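Local coordinates for protein ABC transporter (Caldanaerobius, PDB 4G68) that probably binds xylan-derived oligosaccharides outside the cell as the solute-binding component of an ABC transporter, delivering them for uptake, at residues E78-K83 / E197-P202; P202-Y207 / A391-L396. All blocks are in the same frame, centred on the assembly; numbering follows the deposited sequence.

Contact 1 (E78-K83 / E197-P202)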
ATOM      1  N   GLU C  78       0.705   1.549  15.224  1.00 32.59           N
ATOM      2  CA  GLU C  78       0.779   0.507  14.198  1.00 31.47           C
ATOM      3  C   GLU C  78      -0.352   0.686  13.174  1.00 32.06           C
ATOM      4  O   GLU C  78      -1.519   0.943  13.529  1.00 31.01           O
ATOM      5  CB  GLU C  78       0.793  -0.915  14.812  1.00 32.74           C
ATOM      6  CG  GLU C  78       0.861  -2.066  13.782  1.00 32.74           C
ATOM      7  CD  GLU C  78      -0.468  -2.387  13.130  1.00 34.04           C
ATOM      8  OE1 GLU C  78      -1.517  -2.241  13.802  1.00 33.85           O
ATOM      9  OE2 GLU C  78      -0.505  -2.738  11.912  1.00 33.88           O
ATOM     10  N   ASN C  79       0.031   0.571  11.902  1.00 29.70           N
ATOM     11  CA  ASN C  79      -0.867   0.611  10.746  1.00 26.81           C
ATOM     12  C   ASN C  79      -2.372   0.216  10.960  1.00 28.27           C
ATOM     13  O   ASN C  79      -3.310   1.023  10.721  1.00 29.71           O
ATOM     14  CB  ASN C  79      -0.215  -0.291   9.653  1.00 25.53           C
ATOM     15  CG  ASN C  79      -1.042  -0.400   8.431  1.00 24.36           C
ATOM     16  OD1 ASN C  79      -1.684   0.578   8.031  1.00 24.11           O
ATOM     17  ND2 ASN C  79      -1.070  -1.586   7.819  1.00 27.13           N
ATOM     18  N   ASP C  80      -2.627  -1.015  11.385  1.00 26.60           N
ATOM     19  CA  ASP C  80      -4.014  -1.468  11.462  1.00 28.59           C
ATOM     20  C   ASP C  80      -4.762  -0.861  12.642  1.00 27.55           C
ATOM     21  O   ASP C  80      -5.961  -0.534  12.540  1.00 29.75           O
ATOM     22  CB  ASP C  80      -4.096  -2.998  11.412  1.00 26.79           C
ATOM     23  CG  ASP C  80      -3.935  -3.521  10.005  1.00 26.94           C
ATOM     24  OD1 ASP C  80      -4.869  -3.343   9.176  1.00 29.09           O
ATOM     25  OD2 ASP C  80      -2.861  -4.071   9.696  1.00 31.21           O
ATOM     26  N   ALA C  81      -4.032  -0.678  13.732  1.00 29.27           N
ATOM     27  CA  ALA C  81      -4.543   0.011  14.927  1.00 30.57           C
ATOM     28  C   ALA C  81      -4.744   1.519  14.650  1.00 30.51           C
ATOM     29  O   ALA C  81      -5.609   2.180  15.265  1.00 27.94           O
ATOM     30  CB  ALA C  81      -3.593  -0.211  16.111  1.00 30.07           C
ATOM     31  N   TYR C  82      -3.945   2.057  13.727  1.00 30.25           N
ATOM     32  CA  TYR C  82      -4.009   3.482  13.408  1.00 26.94           C
ATOM     33  C   TYR C  82      -5.320   3.784  12.650  1.00 29.44           C
ATOM     34  O   TYR C  82      -5.985   4.812  12.856  1.00 30.57           O
ATOM     35  CB  TYR C  82      -2.774   3.852  12.561  1.00 27.10           C
ATOM     36  CG  TYR C  82      -2.776   5.294  12.131  1.00 25.74           C
ATOM     37  CD1 TYR C  82      -2.271   6.294  12.977  1.00 25.77           C
ATOM     38  CD2 TYR C  82      -3.274   5.668  10.877  1.00 24.74           C
ATOM     39  CE1 TYR C  82      -2.274   7.609  12.583  1.00 26.69           C
ATOM     40  CE2 TYR C  82      -3.309   7.009  10.481  1.00 28.48           C
ATOM     41  CZ  TYR C  82      -2.810   7.967  11.333  1.00 27.97           C
ATOM     42  OH  TYR C  82      -2.829   9.279  10.943  1.00 30.11           O
ATOM     43  N   LYS C  83      -5.698   2.885  11.742  1.00 27.99           N
ATOM     44  CA  LYS C  83      -6.988   2.979  11.071  1.00 28.03           C
ATOM     45  C   LYS C  83      -8.129   3.220  12.069  1.00 31.75           C
ATOM     46  O   LYS C  83      -8.934   4.172  11.929  1.00 28.57           O
ATOM     47  CB  LYS C  83      -7.233   1.684  10.305  1.00 27.69           C
ATOM     48  CG  LYS C  83      -6.253   1.565   9.138  1.00 27.88           C
ATOM     49  CD  LYS C  83      -6.595   0.369   8.274  1.00 29.61           C
ATOM     50  CE  LYS C  83      -5.554   0.274   7.173  1.00 31.09           C
ATOM     51  NZ  LYS C  83      -5.128  -1.138   7.069  1.00 30.80           N
ATOM     52  N   GLU C 197      -2.062 -13.089   6.948  1.00 24.19           N
ATOM     53  CA  GLU C 197      -3.440 -12.732   6.539  1.00 24.45           C
ATOM     54  C   GLU C 197      -4.406 -12.259   7.679  1.00 23.62           C
ATOM     55  O   GLU C 197      -5.558 -11.891   7.429  1.00 24.17           O
ATOM     56  CB  GLU C 197      -4.044 -13.858   5.670  1.00 23.98           C
ATOM     57  CG  GLU C 197      -5.561 -13.881   5.470  1.00 21.19           C
ATOM     58  CD  GLU C 197      -6.075 -12.750   4.556  1.00 23.80           C
ATOM     59  OE1 GLU C 197      -5.204 -11.945   4.115  1.00 24.86           O
ATOM     60  OE2 GLU C 197      -7.326 -12.667   4.292  1.00 17.40           O
ATOM     61  N   LYS C 198      -3.899 -12.188   8.904  1.00 24.64           N
ATOM     62  CA  LYS C 198      -4.705 -11.836  10.113  1.00 28.10           C
ATOM     63  C   LYS C 198      -5.488 -10.503  10.066  1.00 30.20           C
ATOM     64  O   LYS C 198      -6.607 -10.370  10.638  1.00 28.16           O
ATOM     65  CB  LYS C 198      -3.778 -11.758  11.311  1.00 28.99           C
ATOM     66  CG  LYS C 198      -4.504 -11.875  12.640  1.00 33.79           C
ATOM     67  CD  LYS C 198      -3.509 -11.732  13.780  1.00 33.60           C
ATOM     68  CE  LYS C 198      -4.151 -11.086  14.990  1.00 36.44           C
ATOM     69  NZ  LYS C 198      -4.956 -12.001  15.845  1.00 41.96           N
ATOM     70  N   ASP C 199      -4.857  -9.500   9.466  1.00 26.64           N
ATOM     71  CA  ASP C 199      -5.438  -8.200   9.327  1.00 26.51           C
ATOM     72  C   ASP C 199      -6.093  -8.065   7.966  1.00 25.61           C
ATOM     73  O   ASP C 199      -6.545  -7.009   7.633  1.00 27.64           O
ATOM     74  CB  ASP C 199      -4.371  -7.102   9.634  1.00 28.25           C
ATOM     75  CG  ASP C 199      -3.845  -7.184  11.095  1.00 33.81           C
ATOM     76  OD1 ASP C 199      -4.690  -7.187  12.017  1.00 32.43           O
ATOM     77  OD2 ASP C 199      -2.604  -7.219  11.348  1.00 28.69           O
ATOM     78  N   GLU C 200      -6.161  -9.164   7.193  1.00 25.98           N
ATOM     79  CA  GLU C 200      -6.921  -9.284   5.893  1.00 23.21           C
ATOM     80  C   GLU C 200      -6.483  -8.454   4.688  1.00 20.07           C
ATOM     81  O   GLU C 200      -6.602  -8.900   3.532  1.00 17.53           O
ATOM     82  CB  GLU C 200      -8.432  -9.135   6.113  1.00 23.32           C
ATOM     83  CG  GLU C 200      -8.861  -9.888   7.367  1.00 27.49           C
ATOM     84  CD  GLU C 200     -10.362  -9.922   7.548  1.00 33.05           C
ATOM     85  OE1 GLU C 200     -11.051  -9.059   6.962  1.00 29.45           O
ATOM     86  OE2 GLU C 200     -10.847 -10.837   8.271  1.00 32.93           O
ATOM     87  N   TRP C 201      -6.039  -7.219   4.946  1.00 18.70           N
ATOM     88  CA  TRP C 201      -5.573  -6.409   3.861  1.00 20.32           C
ATOM     89  C   TRP C 201      -4.392  -7.007   3.074  1.00 18.68           C
ATOM     90  O   TRP C 201      -4.417  -6.954   1.889  1.00 18.70           O
ATOM     91  CB  TRP C 201      -5.422  -4.913   4.225  1.00 20.70           C
ATOM     92  CG  TRP C 201      -4.258  -4.642   5.081  1.00 22.90           C
ATOM     93  CD1 TRP C 201      -4.221  -4.502   6.470  1.00 19.68           C
ATOM     94  CD2 TRP C 201      -2.877  -4.552   4.641  1.00 21.95           C
ATOM     95  NE1 TRP C 201      -2.943  -4.308   6.900  1.00 23.45           N
ATOM     96  CE2 TRP C 201      -2.081  -4.323   5.844  1.00 21.83           C
ATOM     97  CE3 TRP C 201      -2.238  -4.566   3.384  1.00 21.56           C
ATOM     98  CZ2 TRP C 201      -0.695  -4.192   5.793  1.00 22.21           C
ATOM     99  CZ3 TRP C 201      -0.870  -4.429   3.352  1.00 20.79           C
ATOM    100  CH2 TRP C 201      -0.112  -4.233   4.530  1.00 17.75           C
ATOM    101  N   PRO C 202      -3.399  -7.620   3.714  1.00 22.47           N
ATOM    102  CA  PRO C 202      -2.301  -8.099   2.847  1.00 21.02           C
ATOM    103  C   PRO C 202      -2.729  -9.150   1.793  1.00 21.27           C
ATOM    104  O   PRO C 202      -2.292  -9.058   0.656  1.00 20.34           O
ATOM    105  CB  PRO C 202      -1.289  -8.662   3.839  1.00 23.36           C
ATOM    106  CG  PRO C 202      -1.625  -8.038   5.139  1.00 22.63           C
ATOM    107  CD  PRO C 202      -3.126  -7.914   5.133  1.00 21.81           C
TER
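Asp-80 and Trp-201 carry the meeting of helix 79-91 with the start of helix 201-215. From CB, which leaves the backbone toward 197-202, the aspartate turns its CG beside its own backbone N (chi1 -78°), and the carboxylate arrives at the indole edge. Asp-80 CG lies in the ring plane, 3.6 Å from Asp-199 CB. Asp-80 OD2 accepts a hydrogen bond from Trp-201 NE1 at 2.8 Å through its syn lone pair, the N-H nearly in line (158°). Asp-80 OD1 holds Lys-83 NZ in a salt bridge of 3.1 Å, the ammonium sitting above the carboxylate plane. Lys-83 NZ also makes an off-centre cation-pi contact, 4.0 Å from the centroid of the five-membered ring of Trp-201. Asp-199 stacks its carboxylate on that of Asp-80, OD2 to OD2 3.6 Å, a like-charge approach that Lys-83 probably eases. With alanine in place of Asp-80, the indole N-H and Lys-83 would probably lose the carboxylate they share, one oxygen each. Glu-78 caps helix 79-91, its OE1 accepting from Ala-81 N. Such an aromatic and charged bridge between the two lobes is consistent with the interdomain cleft of a periplasmic-type solute-binding protein.

Contact 2 (P202-Y207 / A391-L396)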
ATOM      1  N   PRO C 202      -3.399  -7.620   3.714  1.00 22.47           N
ATOM      2  CA  PRO C 202      -2.301  -8.099   2.847  1.00 21.02           C
ATOM      3  C   PRO C 202      -2.729  -9.150   1.793  1.00 21.27           C
ATOM      4  O   PRO C 202      -2.292  -9.058   0.656  1.00 20.34           O
ATOM      5  CB  PRO C 202      -1.289  -8.662   3.839  1.00 23.36           C
ATOM      6  CG  PRO C 202      -1.625  -8.038   5.139  1.00 22.63           C
ATOM      7  CD  PRO C 202      -3.126  -7.914   5.133  1.00 21.81           C
ATOM      8  N   GLY C 203      -3.584 -10.124   2.153  1.00 21.72           N
ATOM      9  CA  GLY C 203      -4.037 -11.137   1.182  1.00 18.91           C
ATOM     10  C   GLY C 203      -4.975 -10.591   0.137  1.00 23.45           C
ATOM     11  O   GLY C 203      -5.138 -11.187  -0.987  1.00 22.18           O
ATOM     12  N   MET C 204      -5.659  -9.506   0.535  1.00 21.99           N
ATOM     13  CA  MET C 204      -6.590  -8.802  -0.302  1.00 21.18           C
ATOM     14  C   MET C 204      -5.806  -8.286  -1.548  1.00 20.08           C
ATOM     15  O   MET C 204      -6.244  -8.483  -2.620  1.00 16.89           O
ATOM     16  CB  MET C 204      -7.183  -7.654   0.540  1.00 20.80           C
ATOM     17  CG  MET C 204      -8.511  -7.127   0.090  1.00 18.37           C
ATOM     18  SD  MET C 204      -8.625  -5.295   0.198  1.00 17.04           S
ATOM     19  CE  MET C 204      -7.126  -4.883  -0.746  1.00 21.57           C
ATOM     20  N   TRP C 205      -4.684  -7.582  -1.360  1.00 19.30           N
ATOM     21  CA  TRP C 205      -3.679  -7.351  -2.485  1.00 21.81           C
ATOM     22  C   TRP C 205      -3.534  -8.430  -3.592  1.00 22.78           C
ATOM     23  O   TRP C 205      -3.496  -8.116  -4.837  1.00 26.32           O
ATOM     24  CB  TRP C 205      -2.311  -6.999  -1.884  1.00 21.05           C
ATOM     25  CG  TRP C 205      -2.294  -5.563  -1.470  1.00 21.95           C
ATOM     26  CD1 TRP C 205      -3.106  -4.946  -0.508  1.00 22.47           C
ATOM     27  CD2 TRP C 205      -1.495  -4.477  -2.047  1.00 20.43           C
ATOM     28  NE1 TRP C 205      -2.897  -3.579  -0.501  1.00 21.17           N
ATOM     29  CE2 TRP C 205      -1.949  -3.238  -1.394  1.00 22.35           C
ATOM     30  CE3 TRP C 205      -0.541  -4.397  -3.047  1.00 19.62           C
ATOM     31  CZ2 TRP C 205      -1.371  -2.008  -1.683  1.00 21.21           C
ATOM     32  CZ3 TRP C 205       0.026  -3.182  -3.341  1.00 21.13           C
ATOM     33  CH2 TRP C 205      -0.387  -1.999  -2.693  1.00 21.84           C
ATOM     34  N   TYR C 206      -3.406  -9.693  -3.160  1.00 23.75           N
ATOM     35  CA  TYR C 206      -3.302 -10.815  -4.060  1.00 21.77           C
ATOM     36  C   TYR C 206      -4.552 -10.871  -4.895  1.00 21.95           C
ATOM     37  O   TYR C 206      -4.446 -10.927  -6.137  1.00 19.61           O
ATOM     38  CB  TYR C 206      -3.128 -12.140  -3.265  1.00 23.40           C
ATOM     39  CG  TYR C 206      -1.804 -12.383  -2.617  1.00 24.34           C
ATOM     40  CD1 TYR C 206      -1.117 -13.567  -2.891  1.00 28.60           C
ATOM     41  CD2 TYR C 206      -1.281 -11.529  -1.633  1.00 22.07           C
ATOM     42  CE1 TYR C 206       0.087 -13.838  -2.294  1.00 24.86           C
ATOM     43  CE2 TYR C 206      -0.071 -11.817  -0.995  1.00 25.85           C
ATOM     44  CZ  TYR C 206       0.590 -12.988  -1.331  1.00 22.76           C
ATOM     45  OH  TYR C 206       1.823 -13.322  -0.774  1.00 26.35           O
ATOM     46  N   TYR C 207      -5.729 -10.827  -4.241  1.00 22.99           N
ATOM     47  CA  TYR C 207      -6.996 -10.978  -4.997  1.00 20.71           C
ATOM     48  C   TYR C 207      -7.224  -9.799  -5.928  1.00 20.63           C
ATOM     49  O   TYR C 207      -7.503  -9.969  -7.106  1.00 25.10           O
ATOM     50  CB  TYR C 207      -8.254 -11.099  -4.052  1.00 22.15           C
ATOM     51  CG  TYR C 207      -9.466 -11.094  -4.901  1.00 22.01           C
ATOM     52  CD1 TYR C 207      -9.959 -12.282  -5.441  1.00 25.93           C
ATOM     53  CD2 TYR C 207     -10.056  -9.894  -5.290  1.00 24.29           C
ATOM     54  CE1 TYR C 207     -11.056 -12.258  -6.323  1.00 26.15           C
ATOM     55  CE2 TYR C 207     -11.105  -9.850  -6.182  1.00 25.06           C
ATOM     56  CZ  TYR C 207     -11.631 -11.037  -6.679  1.00 26.82           C
ATOM     57  OH  TYR C 207     -12.718 -10.956  -7.529  1.00 30.57           O
ATOM     58  N   ALA C 391      -5.571  -0.174  -4.024  1.00 19.89           N
ATOM     59  CA  ALA C 391      -6.105  -1.385  -3.363  1.00 18.77           C
ATOM     60  C   ALA C 391      -7.539  -1.122  -2.961  1.00 22.03           C
ATOM     61  O   ALA C 391      -7.919   0.034  -2.588  1.00 22.04           O
ATOM     62  CB  ALA C 391      -5.295  -1.669  -2.137  1.00 20.03           C
ATOM     63  N   TRP C 392      -8.369  -2.168  -3.000  1.00 21.96           N
ATOM     64  CA  TRP C 392      -9.851  -1.931  -2.877  1.00 20.10           C
ATOM     65  C   TRP C 392     -10.301  -1.447  -1.510  1.00 18.72           C
ATOM     66  O   TRP C 392     -11.330  -0.760  -1.360  1.00 17.75           O
ATOM     67  CB  TRP C 392     -10.571  -3.219  -3.275  1.00 20.15           C
ATOM     68  CG  TRP C 392     -10.394  -3.627  -4.751  1.00 19.74           C
ATOM     69  CD1 TRP C 392      -9.379  -3.276  -5.647  1.00 17.93           C
ATOM     70  CD2 TRP C 392     -11.248  -4.561  -5.477  1.00 19.47           C
ATOM     71  NE1 TRP C 392      -9.575  -3.872  -6.881  1.00 18.79           N
ATOM     72  CE2 TRP C 392     -10.683  -4.681  -6.832  1.00 20.52           C
ATOM     73  CE3 TRP C 392     -12.416  -5.279  -5.149  1.00 20.96           C
ATOM     74  CZ2 TRP C 392     -11.277  -5.477  -7.804  1.00 19.91           C
ATOM     75  CZ3 TRP C 392     -12.965  -6.097  -6.115  1.00 21.11           C
ATOM     76  CH2 TRP C 392     -12.402  -6.196  -7.421  1.00 21.59           C
ATOM     77  N   ASP C 393      -9.554  -1.796  -0.461  1.00 19.39           N
ATOM     78  CA  ASP C 393      -9.834  -1.319   0.870  1.00 20.78           C
ATOM     79  C   ASP C 393      -9.497   0.176   1.086  1.00 25.34           C
ATOM     80  O   ASP C 393     -10.048   0.786   2.029  1.00 24.06           O
ATOM     81  CB  ASP C 393      -9.220  -2.181   2.008  1.00 24.66           C
ATOM     82  CG  ASP C 393      -7.651  -2.117   2.097  1.00 27.36           C
ATOM     83  OD1 ASP C 393      -7.026  -1.603   1.129  1.00 24.59           O
ATOM     84  OD2 ASP C 393      -7.038  -2.661   3.121  1.00 23.61           O
ATOM     85  N   ILE C 394      -8.584   0.722   0.264  1.00 24.32           N
ATOM     86  CA  ILE C 394      -8.336   2.189   0.187  1.00 25.88           C
ATOM     87  C   ILE C 394      -9.305   2.852  -0.767  1.00 23.26           C
ATOM     88  O   ILE C 394      -9.504   4.073  -0.647  1.00 23.21           O
ATOM     89  CB  ILE C 394      -6.960   2.535  -0.404  1.00 28.87           C
ATOM     90  CG1 ILE C 394      -5.832   2.148   0.532  1.00 35.53           C
ATOM     91  CG2 ILE C 394      -6.856   4.032  -0.802  1.00 36.14           C
ATOM     92  CD1 ILE C 394      -4.468   2.372  -0.103  1.00 30.63           C
ATOM     93  N   TYR C 395      -9.802   2.119  -1.786  1.00 25.29           N
ATOM     94  CA  TYR C 395     -10.681   2.729  -2.843  1.00 23.88           C
ATOM     95  C   TYR C 395     -12.157   2.738  -2.347  1.00 26.81           C
ATOM     96  O   TYR C 395     -12.865   3.739  -2.445  1.00 25.81           O
ATOM     97  CB  TYR C 395     -10.542   2.025  -4.229  1.00 23.62           C
ATOM     98  CG  TYR C 395     -11.178   2.739  -5.435  1.00 24.16           C
ATOM     99  CD1 TYR C 395     -10.384   3.520  -6.300  1.00 24.07           C
ATOM    100  CD2 TYR C 395     -12.555   2.655  -5.698  1.00 22.85           C
ATOM    101  CE1 TYR C 395     -10.936   4.197  -7.400  1.00 24.61           C
ATOM    102  CE2 TYR C 395     -13.136   3.327  -6.787  1.00 23.95           C
ATOM    103  CZ  TYR C 395     -12.314   4.072  -7.650  1.00 23.24           C
ATOM    104  OH  TYR C 395     -12.870   4.732  -8.748  1.00 23.79           O
ATOM    105  N   LEU C 396     -12.616   1.611  -1.821  1.00 25.42           N
ATOM    106  CA  LEU C 396     -13.889   1.539  -1.143  1.00 25.32           C
ATOM    107  C   LEU C 396     -13.687   2.118   0.235  1.00 28.04           C
ATOM    108  O   LEU C 396     -12.546   2.297   0.653  1.00 23.82           O
ATOM    109  CB  LEU C 396     -14.309   0.068  -1.044  1.00 27.52           C
ATOM    110  CG  LEU C 396     -14.395  -0.670  -2.381  1.00 27.55           C
ATOM    111  CD1 LEU C 396     -14.514  -2.181  -2.190  1.00 32.95           C
ATOM    112  CD2 LEU C 396     -15.580  -0.173  -3.233  1.00 28.87           C
TER
HETATM  113  O   HOH W   1      -4.342  -1.472   1.344  1.00 23.04           O
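Helix 201-215 packs here against the short helix 392-395 in the buried interior of the solute-binding fold, with Met-204 and Tyr-207 meeting Trp-392 and its neighbours. Met-204 reaches across with CG anti to its backbone N (chi1 -157°), then bends at its later torsions so that the thioether lies against the N-terminal end of the short helix. Met-204 SD rests 3.7 Å from Asp-393 CB, while its methyl CE touches Trp-392 N at the same range and lies 4.0 Å from Ala-391 CB. That alanine methyl also comes obliquely upon the indole of Trp-205, with Ala-391 CB 3.5 Å from Trp-205 NE1. A water joins the two segments: it accepts from Trp-205 NE1 at 3.2 Å, in the plane of the indole, and donates to Asp-393 OD1 at 2.7 Å, so a polar N-H beside the methionine is satisfied. Farther along the helix, Tyr-207 directs its ring edge at the face of Trp-392 in a T-shaped pair, the planes at 85° and the six-membered-ring centroids 5.9 Å apart. The hydroxyl of Tyr-207 is held by Phe-235 O, and Trp-392 also stacks with His-404 of helix 398-412. The contact thus sets helix 201-215 on the short segment leading into helix 398-412, in what is probably a largely helical part of the solute-binding protein fold.

Overall arrangement
From the N terminus, the chain passes strands 40-45 and 71-76 and enters helix 79-91; contact 1 closes when it returns, 114 residues later, at 197-202. Contact 2 opens on the same helix 201-215 and closes 184 residues on, at 391-396. The two loops therefore follow in series, neither nesting nor crossing, and meet at Pro-202, which belongs to both segments. Their centres lie about 11 Å apart, and they touch directly where Trp-201 CB packs 3.0 Å from Asp-393 OD2. Helix 201-215 thus ties together the early helix 79-91 and the late helix 392-395, joining parts far apart in sequence near the middle of the molecule.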